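Local coordinates for 177aa long conserved hypothetical protein (ST1454) (Sulfolobus tokodaii, PDB 1WOZ), which probably transfers the adenosyl group of ATP to cob(I)alamin, as a PduO-type corrinoid adenosyltransferase built as a trimer of helical bundles, at residues Asp32-Phe37 against Ser119-Val124; Glu79-Trp84 against Ile143-Arg148; Gly106-Ala111 against Val159-Arg164. One frame throughout, in Å; residues are numbered along the deposited sequence.

Interaction 1 (Asp32-Phe37 against Ser119-Val124); sequences DELNSF and SVARRV. With POG ((20S)-2,5,8,11,14,17-hexamethyl-3,6,9,12,15,18-hexaoxahenicosane-1,20-diol), chain B.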
loop_
_atom_site.group_PDB
_atom_site.type_symbol
_atom_site.label_atom_id
_atom_site.label_comp_id
_atom_site.label_asym_id
_atom_site.label_seq_id
_atom_site.Cartn_x
_atom_site.Cartn_y
_atom_site.Cartn_z
ATOM N N ASP A 32 5.647 -10.155 3.710
ATOM C CA ASP A 32 4.590 -10.623 2.805
ATOM C C ASP A 32 3.986 -9.439 2.012
ATOM O O ASP A 32 3.740 -9.543 0.803
ATOM C CB ASP A 32 3.503 -11.354 3.617
ATOM C CG ASP A 32 2.316 -11.797 2.761
ATOM O OD1 ASP A 32 2.517 -12.304 1.644
ATOM O OD2 ASP A 32 1.169 -11.649 3.222
ATOM N N GLU A 33 3.743 -8.320 2.691
ATOM C CA GLU A 33 3.190 -7.159 1.998
ATOM C C GLU A 33 4.172 -6.724 0.903
ATOM O O GLU A 33 3.787 -6.478 -0.238
ATOM C CB GLU A 33 2.914 -6.013 2.992
ATOM C CG GLU A 33 2.252 -4.810 2.299
ATOM C CD GLU A 33 1.876 -3.662 3.237
ATOM O OE1 GLU A 33 2.006 -3.803 4.466
ATOM O OE2 GLU A 33 1.426 -2.608 2.733
ATOM N N LEU A 34 5.453 -6.632 1.238
ATOM C CA LEU A 34 6.448 -6.269 0.224
ATOM C C LEU A 34 6.455 -7.303 -0.920
ATOM O O LEU A 34 6.445 -6.950 -2.104
ATOM C CB LEU A 34 7.846 -6.184 0.861
ATOM C CG LEU A 34 9.036 -6.067 -0.119
ATOM C CD1 LEU A 34 8.919 -4.783 -0.962
ATOM C CD2 LEU A 34 10.357 -6.027 0.681
ATOM N N ASN A 35 6.446 -8.582 -0.560
ATOM C CA ASN A 35 6.471 -9.656 -1.550
ATOM C C ASN A 35 5.266 -9.558 -2.501
ATOM O O ASN A 35 5.376 -9.825 -3.707
ATOM C CB ASN A 35 6.477 -11.016 -0.810
ATOM C CG ASN A 35 7.200 -12.116 -1.589
ATOM O OD1 ASN A 35 7.857 -11.861 -2.595
ATOM N ND2 ASN A 35 7.077 -13.344 -1.113
ATOM N N SER A 36 4.110 -9.173 -1.955
ATOM C CA SER A 36 2.899 -9.058 -2.762
ATOM C C SER A 36 3.008 -7.870 -3.716
ATOM O O SER A 36 2.622 -7.983 -4.887
ATOM C CB SER A 36 1.667 -8.949 -1.858
ATOM O OG SER A 36 1.550 -10.136 -1.056
ATOM N N PHE A 37 3.531 -6.732 -3.246
ATOM C CA PHE A 37 3.722 -5.609 -4.186
ATOM C C PHE A 37 4.724 -6.011 -5.288
ATOM O O PHE A 37 4.582 -5.619 -6.458
ATOM C CB PHE A 37 4.213 -4.344 -3.454
ATOM C CG PHE A 37 3.089 -3.509 -2.859
ATOM C CD1 PHE A 37 2.316 -2.680 -3.668
ATOM C CD2 PHE A 37 2.771 -3.609 -1.504
ATOM C CE1 PHE A 37 1.228 -1.956 -3.135
ATOM C CE2 PHE A 37 1.686 -2.904 -0.949
ATOM C CZ PHE A 37 0.905 -2.071 -1.767
ATOM N N SER A 119 9.097 2.136 -2.161
ATOM C CA SER A 119 8.722 2.824 -0.916
ATOM C C SER A 119 8.232 1.838 0.150
ATOM O O SER A 119 8.429 2.052 1.357
ATOM C CB SER A 119 7.674 3.912 -1.197
ATOM O OG SER A 119 6.419 3.358 -1.526
ATOM N N VAL A 120 7.625 0.735 -0.288
ATOM C CA VAL A 120 7.178 -0.268 0.681
ATOM C C VAL A 120 8.417 -0.998 1.222
ATOM O O VAL A 120 8.497 -1.293 2.420
ATOM C CB VAL A 120 6.168 -1.248 0.042
ATOM C CG1 VAL A 120 5.841 -2.436 1.023
ATOM C CG2 VAL A 120 4.876 -0.478 -0.261
ATOM N N ALA A 121 9.393 -1.264 0.351
ATOM C CA ALA A 121 10.621 -1.934 0.798
ATOM C C ALA A 121 11.297 -1.065 1.877
ATOM O O ALA A 121 11.804 -1.572 2.885
ATOM C CB ALA A 121 11.565 -2.151 -0.384
ATOM N N ARG A 122 11.294 0.251 1.663
ATOM C CA ARG A 122 11.888 1.169 2.625
ATOM C C ARG A 122 11.104 1.172 3.938
ATOM O O ARG A 122 11.706 1.274 5.021
ATOM C CB ARG A 122 12.013 2.581 2.012
ATOM C CG ARG A 122 13.200 2.647 1.026
ATOM C CD ARG A 122 13.373 4.014 0.346
ATOM N NE ARG A 122 13.606 5.137 1.262
ATOM C CZ ARG A 122 14.796 5.574 1.689
ATOM N NH1 ARG A 122 15.921 4.991 1.306
ATOM N NH2 ARG A 122 14.862 6.645 2.478
ATOM N N ARG A 123 9.779 0.985 3.872
ATOM C CA ARG A 123 8.988 0.934 5.099
ATOM C C ARG A 123 9.341 -0.351 5.875
ATOM O O ARG A 123 9.481 -0.327 7.115
ATOM C CB ARG A 123 7.474 1.007 4.797
ATOM C CG ARG A 123 6.579 0.402 5.917
ATOM C CD ARG A 123 5.160 0.977 5.935
ATOM N NE ARG A 123 4.443 0.873 4.658
ATOM C CZ ARG A 123 3.722 -0.177 4.278
ATOM N NH1 ARG A 123 3.635 -1.233 5.082
ATOM N NH2 ARG A 123 3.046 -0.151 3.124
ATOM N N VAL A 124 9.504 -1.463 5.159
ATOM C CA VAL A 124 9.881 -2.727 5.796
ATOM C C VAL A 124 11.289 -2.584 6.399
ATOM O O VAL A 124 11.548 -3.067 7.508
ATOM C CB VAL A 124 9.876 -3.912 4.781
ATOM C CG1 VAL A 124 10.273 -5.244 5.505
ATOM C CG2 VAL A 124 8.479 -4.043 4.150
HETATM O OH POG B . 5.529 -14.491 3.565
HETATM C C2 POG B . 6.839 -13.967 3.801
HETATM C C1 POG B . 7.543 -13.593 2.548
HETATM C C3 POG B . 7.596 -14.980 4.507
HETATM O O2 POG B . 6.760 -15.696 5.421
HETATM C C5 POG B . 7.296 -17.019 5.622
#

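Interaction 2 (Glu79-Trp84 against Ile143-Arg148); sequences EKYVKW and IVYLNR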
loop_
_atom_site.group_PDB
_atom_site.type_symbol
_atom_site.label_atom_id
_atom_site.label_comp_id
_atom_site.label_asym_id
_atom_site.label_seq_id
_atom_site.Cartn_x
_atom_site.Cartn_y
_atom_site.Cartn_z
ATOM N N GLU A 79 26.449 -12.323 2.731
ATOM C CA GLU A 79 26.919 -11.358 1.745
ATOM C C GLU A 79 26.634 -11.664 0.281
ATOM O O GLU A 79 26.449 -10.737 -0.494
ATOM C CB GLU A 79 28.422 -11.102 1.918
ATOM C CG GLU A 79 28.768 -10.373 3.213
ATOM C CD GLU A 79 30.269 -10.207 3.416
ATOM O OE1 GLU A 79 30.888 -9.374 2.709
ATOM O OE2 GLU A 79 30.829 -10.922 4.283
ATOM N N LYS A 80 26.593 -12.938 -0.109
ATOM C CA LYS A 80 26.340 -13.266 -1.513
ATOM C C LYS A 80 24.961 -12.833 -1.997
ATOM O O LYS A 80 24.787 -12.521 -3.180
ATOM C CB LYS A 80 26.521 -14.759 -1.772
ATOM C CG LYS A 80 27.948 -15.252 -1.553
ATOM C CD LYS A 80 28.148 -16.658 -2.113
ATOM C CE LYS A 80 27.950 -16.679 -3.636
ATOM N NZ LYS A 80 28.074 -18.046 -4.224
ATOM N N TYR A 81 23.981 -12.845 -1.093
ATOM C CA TYR A 81 22.627 -12.406 -1.419
ATOM C C TYR A 81 22.698 -10.918 -1.739
ATOM O O TYR A 81 22.170 -10.448 -2.745
ATOM C CB TYR A 81 21.700 -12.551 -0.216
ATOM C CG TYR A 81 21.150 -13.929 0.041
ATOM C CD1 TYR A 81 19.832 -14.252 -0.308
ATOM C CD2 TYR A 81 21.923 -14.898 0.672
ATOM C CE1 TYR A 81 19.300 -15.508 -0.026
ATOM C CE2 TYR A 81 21.401 -16.154 0.957
ATOM C CZ TYR A 81 20.093 -16.448 0.610
ATOM O OH TYR A 81 19.577 -17.673 0.942
ATOM N N VAL A 82 23.323 -10.170 -0.839
ATOM C CA VAL A 82 23.445 -8.730 -1.015
ATOM C C VAL A 82 24.236 -8.413 -2.293
ATOM O O VAL A 82 23.876 -7.516 -3.053
ATOM C CB VAL A 82 24.141 -8.107 0.219
ATOM C CG1 VAL A 82 24.410 -6.620 -0.008
ATOM C CG2 VAL A 82 23.264 -8.312 1.455
ATOM N N LYS A 83 25.304 -9.177 -2.531
ATOM C CA LYS A 83 26.160 -8.980 -3.700
ATOM C C LYS A 83 25.373 -8.969 -5.006
ATOM O O LYS A 83 25.496 -8.050 -5.804
ATOM C CB LYS A 83 27.206 -10.088 -3.780
ATOM C CG LYS A 83 27.992 -10.073 -5.071
ATOM C CD LYS A 83 29.195 -9.146 -4.970
ATOM C CE LYS A 83 30.346 -9.833 -4.213
ATOM N NZ LYS A 83 29.968 -10.366 -2.854
ATOM N N TRP A 84 24.591 -10.022 -5.223
ATOM C CA TRP A 84 23.776 -10.135 -6.415
ATOM C C TRP A 84 22.890 -8.875 -6.602
ATOM O O TRP A 84 22.754 -8.376 -7.708
ATOM C CB TRP A 84 22.902 -11.393 -6.308
ATOM C CG TRP A 84 21.922 -11.463 -7.386
ATOM C CD1 TRP A 84 22.181 -11.674 -8.714
ATOM C CD2 TRP A 84 20.523 -11.162 -7.288
ATOM N NE1 TRP A 84 21.028 -11.509 -9.450
ATOM C CE2 TRP A 84 20.000 -11.192 -8.603
ATOM C CE3 TRP A 84 19.665 -10.873 -6.222
ATOM C CZ2 TRP A 84 18.647 -10.936 -8.879
ATOM C CZ3 TRP A 84 18.312 -10.621 -6.499
ATOM C CH2 TRP A 84 17.827 -10.653 -7.823
ATOM N N ILE A 143 18.665 -6.668 7.141
ATOM C CA ILE A 143 18.435 -5.239 6.979
ATOM C C ILE A 143 19.274 -4.741 5.797
ATOM O O ILE A 143 18.810 -3.922 4.987
ATOM C CB ILE A 143 18.781 -4.482 8.272
ATOM C CG1 ILE A 143 17.867 -4.988 9.403
ATOM C CG2 ILE A 143 18.590 -2.992 8.071
ATOM C CD1 ILE A 143 18.079 -4.322 10.772
ATOM N N VAL A 144 20.495 -5.256 5.669
ATOM C CA VAL A 144 21.332 -4.861 4.538
ATOM C C VAL A 144 20.680 -5.267 3.212
ATOM O O VAL A 144 20.672 -4.481 2.241
ATOM C CB VAL A 144 22.729 -5.497 4.605
ATOM C CG1 VAL A 144 23.586 -4.994 3.438
ATOM C CG2 VAL A 144 23.381 -5.136 5.952
ATOM N N TYR A 145 20.118 -6.475 3.173
ATOM C CA TYR A 145 19.470 -6.959 1.960
ATOM C C TYR A 145 18.326 -5.996 1.574
ATOM O O TYR A 145 18.224 -5.564 0.413
ATOM C CB TYR A 145 18.899 -8.373 2.180
ATOM C CG TYR A 145 18.294 -9.000 0.944
ATOM C CD1 TYR A 145 19.044 -9.843 0.122
ATOM C CD2 TYR A 145 16.968 -8.742 0.585
ATOM C CE1 TYR A 145 18.493 -10.411 -1.016
ATOM C CE2 TYR A 145 16.407 -9.306 -0.551
ATOM C CZ TYR A 145 17.163 -10.136 -1.347
ATOM O OH TYR A 145 16.616 -10.701 -2.471
ATOM N N LEU A 146 17.493 -5.664 2.556
ATOM C CA LEU A 146 16.353 -4.772 2.341
ATOM C C LEU A 146 16.800 -3.397 1.836
ATOM O O LEU A 146 16.155 -2.820 0.957
ATOM C CB LEU A 146 15.549 -4.639 3.636
ATOM C CG LEU A 146 14.740 -5.897 4.019
ATOM C CD1 LEU A 146 14.137 -5.686 5.388
ATOM C CD2 LEU A 146 13.629 -6.194 2.959
ATOM N N ASN A 147 17.902 -2.884 2.387
ATOM C CA ASN A 147 18.449 -1.589 1.966
ATOM C C ASN A 147 18.890 -1.644 0.501
ATOM O O ASN A 147 18.575 -0.735 -0.285
ATOM C CB ASN A 147 19.612 -1.194 2.896
ATOM C CG ASN A 147 20.286 0.138 2.500
ATOM O OD1 ASN A 147 21.215 0.158 1.696
ATOM N ND2 ASN A 147 19.814 1.240 3.074
ATOM N N ARG A 148 19.592 -2.706 0.114
ATOM C CA ARG A 148 20.062 -2.861 -1.267
ATOM C C ARG A 148 18.900 -3.075 -2.218
ATOM O O ARG A 148 18.965 -2.689 -3.385
ATOM C CB ARG A 148 20.972 -4.085 -1.418
ATOM C CG ARG A 148 22.452 -3.930 -1.055
ATOM C CD ARG A 148 22.838 -2.625 -0.422
ATOM N NE ARG A 148 24.220 -2.707 0.053
ATOM C CZ ARG A 148 24.656 -2.151 1.170
ATOM N NH1 ARG A 148 23.831 -1.458 1.925
ATOM N NH2 ARG A 148 25.912 -2.327 1.558
#

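Interaction 3 (Gly106-Ala111 against Val159-Arg164); sequences GGSEEA and VANKRR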
loop_
_atom_site.group_PDB
_atom_site.type_symbol
_atom_site.label_atom_id
_atom_site.label_comp_id
_atom_site.label_asym_id
_atom_site.label_seq_id
_atom_site.Cartn_x
_atom_site.Cartn_y
_atom_site.Cartn_z
ATOM N N GLY A 106 7.438 8.188 -10.289
ATOM C CA GLY A 106 6.368 8.147 -11.274
ATOM C C GLY A 106 6.883 7.973 -12.702
ATOM O O GLY A 106 8.003 7.483 -12.923
ATOM N N GLY A 107 6.050 8.383 -13.658
ATOM C CA GLY A 107 6.361 8.288 -15.080
ATOM C C GLY A 107 5.507 7.210 -15.738
ATOM O O GLY A 107 4.264 7.297 -15.739
ATOM N N SER A 108 6.160 6.205 -16.318
ATOM C CA SER A 108 5.437 5.086 -16.925
ATOM C C SER A 108 4.744 4.299 -15.813
ATOM O O SER A 108 5.120 4.400 -14.650
ATOM C CB SER A 108 6.396 4.146 -17.667
ATOM O OG SER A 108 7.411 3.663 -16.804
ATOM N N GLU A 109 3.716 3.533 -16.159
ATOM C CA GLU A 109 3.036 2.752 -15.119
ATOM C C GLU A 109 4.040 1.743 -14.539
ATOM O O GLU A 109 4.000 1.446 -13.344
ATOM C CB GLU A 109 1.797 2.039 -15.701
ATOM C CG GLU A 109 0.943 1.348 -14.620
ATOM C CD GLU A 109 -0.356 0.781 -15.162
ATOM O OE1 GLU A 109 -1.072 0.121 -14.377
ATOM O OE2 GLU A 109 -0.661 1.000 -16.354
ATOM N N GLU A 110 4.946 1.228 -15.379
ATOM C CA GLU A 110 5.957 0.278 -14.913
ATOM C C GLU A 110 6.885 0.909 -13.869
ATOM O O GLU A 110 7.104 0.341 -12.786
ATOM C CB GLU A 110 6.802 -0.251 -16.081
ATOM C CG GLU A 110 6.035 -1.131 -17.047
ATOM C CD GLU A 110 5.330 -0.359 -18.149
ATOM O OE1 GLU A 110 5.310 0.890 -18.113
ATOM O OE2 GLU A 110 4.782 -1.014 -19.062
ATOM N N ALA A 111 7.431 2.082 -14.181
ATOM C CA ALA A 111 8.295 2.757 -13.220
ATOM C C ALA A 111 7.483 3.154 -11.971
ATOM O O ALA A 111 7.992 3.104 -10.849
ATOM C CB ALA A 111 8.917 4.011 -13.846
ATOM N N VAL A 159 15.277 2.536 -15.584
ATOM C CA VAL A 159 15.347 1.823 -16.844
ATOM C C VAL A 159 13.951 1.653 -17.445
ATOM O O VAL A 159 13.779 1.767 -18.679
ATOM C CB VAL A 159 16.058 0.445 -16.683
ATOM C CG1 VAL A 159 15.896 -0.380 -17.968
ATOM C CG2 VAL A 159 17.571 0.674 -16.404
ATOM N N ALA A 160 12.949 1.411 -16.592
ATOM C CA ALA A 160 11.568 1.274 -17.078
ATOM C C ALA A 160 11.135 2.534 -17.835
ATOM O O ALA A 160 10.517 2.448 -18.922
ATOM C CB ALA A 160 10.603 1.036 -15.900
ATOM N N ASN A 161 11.394 3.705 -17.256
ATOM C CA ASN A 161 11.019 4.951 -17.947
ATOM C C ASN A 161 11.800 5.121 -19.241
ATOM O O ASN A 161 11.239 5.497 -20.256
ATOM C CB ASN A 161 11.214 6.184 -17.038
ATOM C CG ASN A 161 10.027 6.391 -16.111
ATOM O OD1 ASN A 161 8.909 5.957 -16.424
ATOM N ND2 ASN A 161 10.255 7.040 -14.973
ATOM N N LYS A 162 13.099 4.853 -19.214
ATOM C CA LYS A 162 13.888 4.956 -20.446
ATOM C C LYS A 162 13.308 4.056 -21.535
ATOM O O LYS A 162 13.137 4.480 -22.689
ATOM C CB LYS A 162 15.338 4.546 -20.194
ATOM C CG LYS A 162 16.218 4.587 -21.439
ATOM C CD LYS A 162 17.651 4.239 -21.062
ATOM C CE LYS A 162 18.559 4.125 -22.288
ATOM N NZ LYS A 162 18.807 5.459 -22.890
ATOM N N ARG A 163 13.003 2.809 -21.185
ATOM C CA ARG A 163 12.440 1.888 -22.168
ATOM C C ARG A 163 11.068 2.340 -22.652
ATOM O O ARG A 163 10.623 1.929 -23.725
ATOM C CB ARG A 163 12.347 0.464 -21.596
ATOM C CG ARG A 163 13.726 -0.160 -21.351
ATOM C CD ARG A 163 13.623 -1.605 -20.807
ATOM N NE ARG A 163 14.935 -2.147 -20.465
ATOM C CZ ARG A 163 15.129 -3.331 -19.891
ATOM N NH1 ARG A 163 14.088 -4.102 -19.601
ATOM N NH2 ARG A 163 16.356 -3.732 -19.578
ATOM N N ARG A 164 10.393 3.172 -21.859
ATOM C CA ARG A 164 9.079 3.678 -22.228
ATOM C C ARG A 164 9.124 5.102 -22.813
ATOM O O ARG A 164 8.079 5.721 -23.029
ATOM C CB ARG A 164 8.142 3.681 -21.004
ATOM C CG ARG A 164 7.626 2.315 -20.614
ATOM C CD ARG A 164 6.754 1.748 -21.735
ATOM N NE ARG A 164 6.029 0.549 -21.313
ATOM C CZ ARG A 164 5.855 -0.523 -22.083
ATOM N NH1 ARG A 164 6.360 -0.548 -23.315
ATOM N NH2 ARG A 164 5.166 -1.570 -21.634
#

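Interaction 1 (Asp32-Phe37 against Ser119-Val124)
Val120 opens the contact by splitting its two methyls between different partners. CG1 lies beside the backbone of Leu34, 4.0 Å from Leu34 CA, while CG2 comes over one face of the Phe37 ring as a CH-pi contact, 4.2 Å from the centroid and displaced toward the rim. One residue on, Ala121 offers little more than its methyl and CA, and the fork of Leu34 fits against them; Leu34 CD1 is 3.8 Å from Ala121 CB. Arg123 provides the polar part. Its chain turns at chi3 (55°), and the guanidinium meets the Glu33 carboxylate end-on in a two-bond salt bridge: NH1 reaches Glu33 OE1 at 3.1 Å and NH2 reaches Glu33 OE2 at 3.0 Å, both nearly straight. The oxygens lie in the guanidinium plane, yet the nitrogens meet them from above the carboxylate plane, with the two planes turned 51° apart. The strongest partner of Glu33 is, however, Arg123 of the second subunit, and that of Arg123 is Glu33 of the third, so the charges are shared around the trimer and would probably stabilise one another. Val124 closes the row, its CG2 4.0 Å from Leu34 CB. On another side of helix 23-44, Asp32 and Asn35 border a bound polyether, with Asn35 ND2 3.7 Å from POG C1. The two segments run almost antiparallel, at 167°, with axes 9.4 Å apart, and belong to the helical bundle of the cobalamin adenosyltransferase family. Leu34 continues onto Leu146 and Leu149 of helix 140-163 and onto Leu61 of helix 48-69, whereas Phe37 packs on Phe37 of the third subunit; helices 23-44 and 109-134 thus join the bundle core to the trimer interface.

Interaction 2 (Glu79-Trp84 against Ile143-Arg148)
Tyr81 and Tyr145 meet at an oblique angle, without stacking: Tyr81 CB sits at the edge of the Tyr145 ring, 3.8 Å from CD1, and Tyr145 CE1 in turn lies near the plane of the Tyr81 ring. The Tyr145 ring reaches toward helix 79-96 because chi1 (-176°) swings CG away from the backbone N, and its hydroxyl comes to the edge of the Trp84 indole, 4.4 Å from CZ3. Val82 fills the middle of the contact. Its side chain crosses that of Val144 at about a right angle, and both of its methyls bear on the same methyl of Val144, with Val82 CG2 3.9 Å from Val144 CG1. Val82 CG1 also presses on the aliphatic start of Arg148, 3.5 Å from CG. A near-eclipsed chi2 of 7° folds the Arg148 chain back along its own helix, and this lays one guanidinium face over Val144 CG1, which stands 3.7 Å from the plane beneath its centre. At the guanidinium edge, NH1 donates to Asn147 OD1 at 3.1 Å, a bent bond arriving from above the amide plane, and NE forms a salt bridge with Glu86. Replacing Arg148 with an alanine would probably leave Glu86 without this positive mate and uncover the methyls of Val82 and Val144. The short segments run nearly parallel, 4° apart with axes 9.3 Å from each other, as two neighbouring members of the helical bundle. Across the contact the packing is apolar, and the polar ends find partners to the flank: Tyr81 OH pairs with Glu63 and Tyr145 OH with Glu60, both on helix 48-69. The chemistry therefore implies an apolar seam between two helices, with hydroxyls tying it to a third and a charged group lying across its other margin.

Interaction 3 (Gly106-Ala111 against Val159-Arg164)
The amide of Asn161 works through its edge: ND2 gives a straight bond, 177° at the hydrogen, to Gly106 O at 3.1 Å, lying in both the amide plane and the carbonyl plane, while Ala111 CB stands above the amide plane, 3.5 Å from Asn161 CG. Its OD1 accepts twice, from Ser108 N at 2.8 Å and from Ser108 OG at 2.8 Å, the hydroxyl standing farther from the amide plane. The guanidinium of Arg164 likewise offers an edge to Glu110. NH2 (2.7 Å) and NE (3.0 Å) both grip Glu110 OE2 from the same face of the carboxylate, whose plane is turned 59° from that of the guanidinium. Ser108 is the N-cap of helix 109-134: a chi1 of 57° lets OG accept from Ala111 N at 3.1 Å while donating to Asn161, so the last turn of helix 140-163, with Arg164 just beyond it, meets the start of this helix of the adenosyltransferase bundle. The backbone angles of Gly107 by themselves call for glycine. Beside the polar bonds, Ala111 CB packs 4.0 Å from Ala160 CB, and Trp47 touches Glu110 and Ala160. Asn161 ND2 also bonds to Glu168.

The segments alternate along the chain, each first partner preceding all the second ones: 32-37, 79-84 and 106-111, then 119-124, 143-148 and 159-164. Helix 109-134 serves interactions 1 and 3, whose centres are 20 Å apart, and helix 140-163 serves interactions 2 and 3, 24 Å apart between centres and on opposite sides of the chain's centre. Interactions 1 and 2, with centres 15 Å apart, touch: Val124 CG1 is 3.9 Å from Leu146 CD1, and Leu146 also packs on Leu34. Two long helices consecutive in sequence are thus joined near one end by interaction 3 and flanked by other helices along the bundle, with interactions 1 and 3 also touching the third subunit.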